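Local coordinates for putative acyl-[acyl-carrier-protein]--UDP-N-acetylglucosamine O-acyltransferase (Bacteroides fragilis, PDB 4R36), which probably transfers an acyl chain from acyl carrier protein to UDP-N-acetylglucosamine, as LpxA enzymes do in the first step of lipid A synthesis, at residues M59-G71 and T75-Q87. Residues are numbered along the deposited sequence; the frame is centred on the assembly and turned at random.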
ATOM      1  N   MET A  59       2.044  12.083  18.036  1.00 18.69           N
ATOM      2  CA  MET A  59       2.493  10.888  18.622  1.00 19.40           C
ATOM      3  C   MET A  59       3.900  10.504  18.238  1.00 17.80           C
ATOM      4  O   MET A  59       4.508  11.079  17.372  1.00 20.60           O
ATOM      5  CB  MET A  59       1.494   9.712  18.333  1.00 19.95           C
ATOM      6  CG  MET A  59       0.110  10.099  18.790  1.00 21.14           C
ATOM      7  SD  MET A  59      -1.211   8.938  18.442  1.00 20.24           S
ATOM      8  CE  MET A  59      -0.697   7.565  19.450  1.00 23.89           C
ATOM      9  N   ALA A  60       4.394   9.482  18.895  1.00 17.81           N
ATOM     10  CA  ALA A  60       5.800   9.079  18.784  1.00 19.50           C
ATOM     11  C   ALA A  60       6.260   8.778  17.405  1.00 23.29           C
ATOM     12  O   ALA A  60       5.551   8.156  16.605  1.00 24.66           O
ATOM     13  CB  ALA A  60       6.085   7.906  19.689  1.00 20.48           C
ATOM     14  N   ASN A  61       7.485   9.191  17.117  1.00 23.37           N
ATOM     15  CA  ASN A  61       8.148   8.916  15.859  1.00 22.96           C
ATOM     16  C   ASN A  61       7.468   9.566  14.648  1.00 22.72           C
ATOM     17  O   ASN A  61       7.687   9.144  13.570  1.00 23.30           O
ATOM     18  CB  ASN A  61       8.347   7.404  15.631  1.00 27.44           C
ATOM     19  CG  ASN A  61       9.287   6.744  16.699  1.00 30.52           C
ATOM     20  OD1 ASN A  61      10.526   6.720  16.556  1.00 31.04           O
ATOM     21  ND2 ASN A  61       8.682   6.205  17.750  1.00 25.85           N
ATOM     22  N   ALA A  62       6.690  10.618  14.823  1.00 19.56           N
ATOM     23  CA  ALA A  62       6.134  11.360  13.722  1.00 19.78           C
ATOM     24  C   ALA A  62       7.166  12.405  13.316  1.00 21.16           C
ATOM     25  O   ALA A  62       8.015  12.794  14.156  1.00 20.05           O
ATOM     26  CB  ALA A  62       4.821  12.003  14.122  1.00 20.43           C
ATOM     27  N   ASN A  63       7.073  12.880  12.065  1.00 19.27           N
ATOM     28  CA  ASN A  63       8.006  13.828  11.497  1.00 20.54           C
ATOM     29  C   ASN A  63       7.254  15.020  10.897  1.00 21.27           C
ATOM     30  O   ASN A  63       6.363  14.834  10.022  1.00 19.92           O
ATOM     31  CB  ASN A  63       8.852  13.176  10.442  1.00 22.13           C
ATOM     32  CG  ASN A  63       9.505  11.879  10.933  1.00 27.56           C
ATOM     33  OD1 ASN A  63       8.926  10.744  10.936  1.00 39.30           O
ATOM     34  ND2 ASN A  63      10.672  12.015  11.259  1.00 29.54           N
ATOM     35  N   ILE A  64       7.540  16.236  11.388  1.00 17.90           N
ATOM     36  CA  ILE A  64       6.951  17.453  10.891  1.00 17.67           C
ATOM     37  C   ILE A  64       8.078  18.288  10.305  1.00 22.22           C
ATOM     38  O   ILE A  64       8.941  18.887  11.048  1.00 20.26           O
ATOM     39  CB  ILE A  64       6.226  18.242  12.009  1.00 19.41           C
ATOM     40  CG1 ILE A  64       5.361  17.367  12.916  1.00 22.24           C
ATOM     41  CG2 ILE A  64       5.396  19.414  11.426  1.00 19.54           C
ATOM     42  CD1 ILE A  64       4.188  16.734  12.212  1.00 23.55           C
ATOM     43  N   LEU A  65       8.116  18.336   8.972  1.00 19.87           N
ATOM     44  CA  LEU A  65       9.264  18.888   8.272  1.00 20.90           C
ATOM     45  C   LEU A  65       9.077  20.331   7.757  1.00 18.95           C
ATOM     46  O   LEU A  65       7.960  20.903   7.745  1.00 18.49           O
ATOM     47  CB  LEU A  65       9.627  17.954   7.106  1.00 21.54           C
ATOM     48  CG  LEU A  65       9.824  16.459   7.401  1.00 22.19           C
ATOM     49  CD1 LEU A  65      10.190  15.758   6.083  1.00 23.22           C
ATOM     50  CD2 LEU A  65      10.915  16.270   8.439  1.00 23.40           C
ATOM     51  N   TYR A  66      10.207  20.911   7.387  1.00 19.61           N
ATOM     52  CA  TYR A  66      10.305  22.242   6.839  1.00 18.93           C
ATOM     53  C   TYR A  66       9.149  22.532   5.878  1.00 22.73           C
ATOM     54  O   TYR A  66       8.962  21.826   4.854  1.00 20.32           O
ATOM     55  CB  TYR A  66      11.642  22.292   6.074  1.00 21.42           C
ATOM     56  CG  TYR A  66      11.966  23.608   5.463  1.00 23.75           C
ATOM     57  CD1 TYR A  66      11.520  23.938   4.198  1.00 24.96           C
ATOM     58  CD2 TYR A  66      12.780  24.550   6.150  1.00 25.14           C
ATOM     59  CE1 TYR A  66      11.860  25.145   3.612  1.00 27.84           C
ATOM     60  CE2 TYR A  66      13.103  25.777   5.559  1.00 26.77           C
ATOM     61  CZ  TYR A  66      12.645  26.078   4.319  1.00 29.82           C
ATOM     62  OH  TYR A  66      12.957  27.273   3.727  1.00 31.64           O
ATOM     63  N   GLY A  67       8.361  23.545   6.230  1.00 23.12           N
ATOM     64  CA  GLY A  67       7.273  23.980   5.399  1.00 20.87           C
ATOM     65  C   GLY A  67       5.908  23.529   5.882  1.00 18.83           C
ATOM     66  O   GLY A  67       4.912  23.826   5.240  1.00 18.35           O
ATOM     67  N   SER A  68       5.847  22.770   6.946  1.00 17.92           N
ATOM     68  CA  SER A  68       4.552  22.311   7.454  1.00 17.17           C
ATOM     69  C   SER A  68       3.795  23.395   8.170  1.00 19.87           C
ATOM     70  O   SER A  68       4.401  24.235   8.875  1.00 19.22           O
ATOM     71  CB  SER A  68       4.712  21.168   8.410  1.00 18.09           C
ATOM     72  OG  SER A  68       5.385  20.037   7.832  1.00 18.06           O
ATOM     73  N   ARG A  69       2.470  23.358   7.990  1.00 18.97           N
ATOM     74  CA  ARG A  69       1.543  24.246   8.621  1.00 18.16           C
ATOM     75  C   ARG A  69       0.386  23.424   9.113  1.00 20.80           C
ATOM     76  O   ARG A  69      -0.340  22.785   8.310  1.00 20.34           O
ATOM     77  CB  ARG A  69       1.044  25.265   7.630  1.00 19.29           C
ATOM     78  CG  ARG A  69       2.110  26.054   6.880  1.00 20.99           C
ATOM     79  CD  ARG A  69       2.765  27.108   7.766  1.00 19.89           C
ATOM     80  NE  ARG A  69       3.776  27.851   7.040  1.00 19.32           N
ATOM     81  CZ  ARG A  69       5.080  27.610   7.030  1.00 20.18           C
ATOM     82  NH1 ARG A  69       5.605  26.589   7.678  1.00 21.10           N
ATOM     83  NH2 ARG A  69       5.883  28.415   6.337  1.00 19.35           N
ATOM     84  N   ILE A  70       0.223  23.402  10.425  1.00 18.01           N
ATOM     85  CA  ILE A  70      -0.744  22.616  11.085  1.00 19.79           C
ATOM     86  C   ILE A  70      -1.660  23.497  11.904  1.00 19.44           C
ATOM     87  O   ILE A  70      -1.207  24.332  12.722  1.00 19.57           O
ATOM     88  CB  ILE A  70      -0.041  21.533  11.934  1.00 19.74           C
ATOM     89  CG1 ILE A  70       0.688  20.535  10.982  1.00 22.41           C
ATOM     90  CG2 ILE A  70      -1.007  20.820  12.859  1.00 20.53           C
ATOM     91  CD1 ILE A  70       1.753  19.739  11.678  1.00 25.74           C
ATOM     92  N   GLY A  71      -2.955  23.277  11.727  1.00 19.67           N
ATOM     93  CA  GLY A  71      -3.986  24.015  12.470  1.00 19.02           C
ATOM     94  C   GLY A  71      -4.194  23.586  13.885  1.00 21.11           C
ATOM     95  O   GLY A  71      -3.240  23.264  14.602  1.00 20.18           O
ATOM     96  N   THR A  75      -4.808  15.152  15.492  1.00 20.28           N
ATOM     97  CA  THR A  75      -3.938  14.098  16.042  1.00 18.86           C
ATOM     98  C   THR A  75      -3.124  13.484  14.937  1.00 18.22           C
ATOM     99  O   THR A  75      -3.691  13.111  13.875  1.00 16.64           O
ATOM    100  CB  THR A  75      -4.778  12.973  16.699  1.00 20.30           C
ATOM    101  OG1 THR A  75      -5.744  13.530  17.609  1.00 23.36           O
ATOM    102  CG2 THR A  75      -3.960  11.981  17.429  1.00 21.76           C
ATOM    103  N   ILE A  76      -1.824  13.432  15.150  1.00 16.49           N
ATOM    104  CA  ILE A  76      -0.864  12.947  14.145  1.00 17.83           C
ATOM    105  C   ILE A  76      -0.259  11.723  14.761  1.00 19.86           C
ATOM    106  O   ILE A  76       0.426  11.767  15.817  1.00 18.72           O
ATOM    107  CB  ILE A  76       0.122  14.073  13.751  1.00 19.05           C
ATOM    108  CG1 ILE A  76      -0.699  15.210  13.113  1.00 20.70           C
ATOM    109  CG2 ILE A  76       1.199  13.581  12.825  1.00 17.18           C
ATOM    110  CD1 ILE A  76       0.153  16.407  12.853  1.00 24.26           C
ATOM    111  N   PHE A  77      -0.486  10.574  14.092  1.00 18.49           N
ATOM    112  CA  PHE A  77      -0.117   9.307  14.609  1.00 17.39           C
ATOM    113  C   PHE A  77       1.298   8.946  14.337  1.00 16.38           C
ATOM    114  O   PHE A  77       1.963   9.538  13.469  1.00 15.25           O
ATOM    115  CB  PHE A  77      -1.103   8.227  14.067  1.00 17.38           C
ATOM    116  CG  PHE A  77      -2.420   8.247  14.747  1.00 17.86           C
ATOM    117  CD1 PHE A  77      -3.319   9.320  14.566  1.00 15.99           C
ATOM    118  CD2 PHE A  77      -2.798   7.218  15.573  1.00 19.45           C
ATOM    119  CE1 PHE A  77      -4.537   9.327  15.201  1.00 18.90           C
ATOM    120  CE2 PHE A  77      -4.051   7.229  16.181  1.00 21.02           C
ATOM    121  CZ  PHE A  77      -4.905   8.287  15.999  1.00 19.02           C
ATOM    122  N   PRO A  78       1.794   7.884  15.001  1.00 16.93           N
ATOM    123  CA  PRO A  78       3.212   7.496  14.792  1.00 16.78           C
ATOM    124  C   PRO A  78       3.640   7.239  13.367  1.00 17.92           C
ATOM    125  O   PRO A  78       2.894   6.552  12.610  1.00 16.14           O
ATOM    126  CB  PRO A  78       3.363   6.200  15.599  1.00 16.59           C
ATOM    127  CG  PRO A  78       2.338   6.388  16.669  1.00 18.88           C
ATOM    128  CD  PRO A  78       1.143   6.982  15.943  1.00 17.40           C
ATOM    129  N   GLY A  79       4.802   7.765  12.985  1.00 17.85           N
ATOM    130  CA  GLY A  79       5.369   7.471  11.664  1.00 17.31           C
ATOM    131  C   GLY A  79       4.794   8.330  10.530  1.00 17.09           C
ATOM    132  O   GLY A  79       5.337   8.282   9.453  1.00 18.24           O
ATOM    133  N   ALA A  80       3.790   9.181  10.784  1.00 17.76           N
ATOM    134  CA  ALA A  80       3.381  10.153   9.781  1.00 16.72           C
ATOM    135  C   ALA A  80       4.512  11.115   9.429  1.00 16.89           C
ATOM    136  O   ALA A  80       5.379  11.433  10.270  1.00 17.72           O
ATOM    137  CB  ALA A  80       2.184  10.918  10.256  1.00 16.58           C
ATOM    138  N   VAL A  81       4.565  11.505   8.163  1.00 17.05           N
ATOM    139  CA  VAL A  81       5.570  12.399   7.715  1.00 17.79           C
ATOM    140  C   VAL A  81       4.867  13.538   6.975  1.00 17.62           C
ATOM    141  O   VAL A  81       4.402  13.348   5.821  1.00 14.99           O
ATOM    142  CB  VAL A  81       6.598  11.696   6.805  1.00 17.29           C
ATOM    143  CG1 VAL A  81       7.709  12.667   6.411  1.00 19.74           C
ATOM    144  CG2 VAL A  81       7.183  10.431   7.481  1.00 18.38           C
ATOM    145  N   ILE A  82       4.898  14.720   7.558  1.00 17.96           N
ATOM    146  CA  ILE A  82       4.328  15.909   6.946  1.00 17.23           C
ATOM    147  C   ILE A  82       5.416  16.864   6.498  1.00 18.81           C
ATOM    148  O   ILE A  82       6.356  17.160   7.253  1.00 17.55           O
ATOM    149  CB  ILE A  82       3.360  16.581   7.935  1.00 19.85           C
ATOM    150  CG1 ILE A  82       2.232  15.595   8.338  1.00 21.03           C
ATOM    151  CG2 ILE A  82       2.739  17.834   7.335  1.00 18.13           C
ATOM    152  CD1 ILE A  82       1.284  16.135   9.370  1.00 21.48           C
ATOM    153  N   GLY A  83       5.340  17.286   5.223  1.00 17.34           N
ATOM    154  CA  GLY A  83       6.164  18.315   4.673  1.00 16.34           C
ATOM    155  C   GLY A  83       7.395  17.921   3.921  1.00 17.50           C
ATOM    156  O   GLY A  83       8.152  18.796   3.494  1.00 16.46           O
ATOM    157  N   ALA A  84       7.590  16.632   3.659  1.00 17.30           N
ATOM    158  CA  ALA A  84       8.716  16.255   2.829  1.00 18.49           C
ATOM    159  C   ALA A  84       8.603  16.838   1.425  1.00 17.47           C
ATOM    160  O   ALA A  84       7.474  17.126   0.932  1.00 17.38           O
ATOM    161  CB  ALA A  84       8.865  14.757   2.762  1.00 17.91           C
ATOM    162  N   ILE A  85       9.761  17.046   0.800  1.00 18.01           N
ATOM    163  CA  ILE A  85       9.804  17.593  -0.526  1.00 18.02           C
ATOM    164  C   ILE A  85       8.999  16.715  -1.520  1.00 17.74           C
ATOM    165  O   ILE A  85       8.872  15.499  -1.308  1.00 18.56           O
ATOM    166  CB  ILE A  85      11.207  17.824  -1.066  1.00 20.84           C
ATOM    167  CG1 ILE A  85      11.999  16.508  -1.153  1.00 22.74           C
ATOM    168  CG2 ILE A  85      11.912  18.870  -0.185  1.00 22.94           C
ATOM    169  CD1 ILE A  85      13.299  16.663  -1.856  1.00 27.53           C
ATOM    170  N   PRO A  86       8.451  17.328  -2.575  1.00 18.30           N
ATOM    171  CA  PRO A  86       7.728  16.594  -3.563  1.00 17.63           C
ATOM    172  C   PRO A  86       8.483  15.375  -4.101  1.00 18.06           C
ATOM    173  O   PRO A  86       9.692  15.371  -4.228  1.00 17.25           O
ATOM    174  CB  PRO A  86       7.522  17.615  -4.692  1.00 19.97           C
ATOM    175  CG  PRO A  86       7.528  18.954  -4.024  1.00 19.57           C
ATOM    176  CD  PRO A  86       8.400  18.793  -2.808  1.00 19.43           C
ATOM    177  N   GLN A  87       7.744  14.354  -4.467  1.00 16.77           N
ATOM    178  CA  GLN A  87       8.278  13.263  -5.189  1.00 18.57           C
ATOM    179  C   GLN A  87       8.413  13.615  -6.701  1.00 25.73           C
ATOM    180  O   GLN A  87       9.106  12.968  -7.420  1.00 38.04           O
ATOM    181  CB  GLN A  87       7.440  11.996  -4.934  1.00 16.00           C
ATOM    182  CG  GLN A  87       7.499  11.498  -3.484  1.00 17.44           C
ATOM    183  CD  GLN A  87       6.700  10.242  -3.276  1.00 17.02           C
ATOM    184  OE1 GLN A  87       5.624  10.071  -3.826  1.00 21.13           O
ATOM    185  NE2 GLN A  87       7.143   9.452  -2.404  1.00 15.54           N
TER
HETATM  186  O   HOH W   1      10.482  19.987   3.527  1.00 19.96           O
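Met59 starts with CG anti to its carbonyl carbon (chi1 -55°) and runs on extended (chi2 176°), which lays SD over one face of the Phe77 ring, 4.0 Å from the ring centroid and offset toward the rim: a Met-aromatic contact between two side chains running alongside one another. Chi3 (65°) then only turns CE toward Pro78 CD. Nearer the backbone, Met59 CB rests on Pro78 CD at 3.6 Å, and Met59 N donates to Ile76 O in a nearly straight bond. Here the type II turn 59-62 stacks on its counterpart 77-80, the repeating corner of the hexapeptide fold. Gly79 in that turn lies beside a bound calcium ion, near the calcium ligand Asn109. Further along, strands 63-64 and 81-82 pair in parallel. Asn63 uses both its backbone groups, N to Ala80 O and O to Ile82 N, and Leu65 N closes on Ile82 O at 2.7 Å. Asn63 and Val81 share one face; just beyond the strand, Leu65 CD1 reaches Ala84 CB, 3.7 Å away, and Val81 CG1. On the inner face Ile64 and Ile82 lie side by side. Ile70 CD1 meets Ile76 CD1 at 3.9 Å, and Ile64 CD1 reaches it tip to tip from another wall. At the next corner, Ser68 OG sits on an in-plane lone pair of Leu65 O, which also takes Ser68 N; Gly83 CA comes within 3.7 Å of Ser68 OG, holding the hydroxyl close against the backbone. A water donates to both Tyr66 O and Gly83 O, joining two carbonyls that could not bond each other. In this left-handed parallel beta-helix, 63-64 and 81-82 are one coil apart, whereas 63-64, 68-70 and 75-76 are three walls of a single coil whose inside Ile64, Ile70 and Ile76 fill. Leu65 packs on Met59 of a second subunit, Met59 on Leu65 of the third, and within the chain strands 45-46 and 111-112 flank the 63-64/81-82 pair in its sheet.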